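Local coordinates for transcription regulator AmtR (Mycobacterium smegmatis, PDB 5E57), which probably binds DNA as a TetR-family transcription regulator with a role in nitrogen control, through a helix-turn-helix motif, at residues H47-A50 / D54-D57. Sequence-based numbering, arbitrary orientation.
Sequences HHFA and DILD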
# COMPACT_ATOMS: atom_id res chain seq x y z
N HIS A 47 -21.16 -25.91 6.94
CA HIS A 47 -20.63 -26.71 8.05
C HIS A 47 -19.14 -26.60 8.13
O HIS A 47 -18.55 -27.06 9.09
CB HIS A 47 -21.10 -28.16 8.01
CG HIS A 47 -22.59 -28.28 8.07
ND1 HIS A 47 -23.33 -27.76 9.12
CD2 HIS A 47 -23.49 -28.72 7.17
CE1 HIS A 47 -24.61 -27.93 8.87
NE2 HIS A 47 -24.73 -28.51 7.69
N HIS A 48 -18.55 -25.88 7.17
CA HIS A 48 -17.16 -25.42 7.31
C HIS A 48 -17.09 -23.95 7.72
O HIS A 48 -16.37 -23.57 8.63
CB HIS A 48 -16.47 -25.66 6.00
CG HIS A 48 -16.42 -27.11 5.62
ND1 HIS A 48 -15.68 -28.05 6.32
CD2 HIS A 48 -17.01 -27.79 4.60
CE1 HIS A 48 -15.80 -29.24 5.75
NE2 HIS A 48 -16.60 -29.11 4.70
N PHE A 49 -17.90 -23.13 7.07
CA PHE A 49 -17.97 -21.72 7.36
C PHE A 49 -19.44 -21.30 7.29
O PHE A 49 -20.05 -21.26 6.20
CB PHE A 49 -17.16 -20.90 6.33
CG PHE A 49 -15.69 -21.24 6.32
CD1 PHE A 49 -14.84 -20.71 7.29
CD2 PHE A 49 -15.16 -22.12 5.37
CE1 PHE A 49 -13.49 -21.02 7.29
CE2 PHE A 49 -13.80 -22.44 5.36
CZ PHE A 49 -12.97 -21.88 6.35
N ALA A 50 -19.96 -20.89 8.44
CA ALA A 50 -21.40 -20.68 8.60
C ALA A 50 -21.82 -19.40 7.84
O ALA A 50 -22.97 -19.23 7.34
CB ALA A 50 -21.70 -20.59 10.10
N ASP A 54 -17.14 -15.42 8.14
CA ASP A 54 -16.26 -16.40 8.74
C ASP A 54 -15.20 -16.79 7.75
O ASP A 54 -14.05 -17.14 8.15
CB ASP A 54 -17.00 -17.67 9.14
CG ASP A 54 -17.93 -17.47 10.36
OD1 ASP A 54 -17.67 -16.58 11.20
OD2 ASP A 54 -18.93 -18.19 10.44
N ILE A 55 -15.55 -16.80 6.46
CA ILE A 55 -14.54 -17.22 5.42
C ILE A 55 -13.44 -16.14 5.32
O ILE A 55 -12.24 -16.44 5.34
CB ILE A 55 -15.22 -17.41 4.03
CG1 ILE A 55 -16.26 -18.55 4.11
CG2 ILE A 55 -14.18 -17.67 2.97
CD1 ILE A 55 -17.17 -18.67 2.89
N LEU A 56 -13.88 -14.90 5.25
CA LEU A 56 -12.99 -13.74 5.19
C LEU A 56 -12.13 -13.66 6.43
O LEU A 56 -10.94 -13.35 6.32
CB LEU A 56 -13.81 -12.44 5.02
CG LEU A 56 -13.06 -11.09 4.91
CD1 LEU A 56 -12.15 -11.08 3.69
CD2 LEU A 56 -14.01 -9.90 4.82
N ASP A 57 -12.71 -13.96 7.59
CA ASP A 57 -11.90 -13.99 8.81
C ASP A 57 -10.76 -14.97 8.73
O ASP A 57 -9.63 -14.62 9.04
CB ASP A 57 -12.74 -14.28 10.04
CG ASP A 57 -12.42 -13.29 11.20
OD1 ASP A 57 -11.67 -12.28 10.98
OD2 ASP A 57 -12.94 -13.55 12.31
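Phe49, in the loop that follows helix 42-45, meets Asp54 and Ile55 in the first turn of helix 52-61 with both its CB and its ring. Its CB lies 3.4 Å from CG1 of Ile55, a close apolar touch. Its CG is 3.5 Å from the same methylene. Chi1 of -61° sets the Phe49 ring beside the backbone N, and the side chains of Phe49 and Ile55 cross at about a right angle. Ile55 in turn holds CG1 anti to its own carbonyl carbon and extends chi2 to 169°. Its CD1 is thereby carried along to 4.1 Å from CB of Phe49. One ortho carbon of the ring, CD1, approaches the helix backbone obliquely, 3.8 Å from the carbonyl O of Asp54. Ala50 comes next and meets the carboxylate of Asp54 at the exposed margin. OD2 of Asp54 is 3.5 Å from the Ala50 N, a van der Waals approach rather than a hydrogen bond. The same OD2 lies 3.7 Å from CB of Ala50, and it is hydrogen-bonded to a residue adjoining the segments. OD1 of Asp54 forms a salt bridge with NH2 of Arg116, and the backbone N of Asp54 is hydrogen-bonded to OG1 of Thr51, near the start of the helix. The contact thus folds the chain back on itself at the end of the predicted helix-turn-helix motif, whose last residue is Phe49, packing the loop against helix 52-61. Helix 9-23 lies alongside, with Arg10 touching Phe49 and Ala17 touching Ile55, so that loop, helix 52-61 and helix 9-23 join within the TetR-type N-terminal domain.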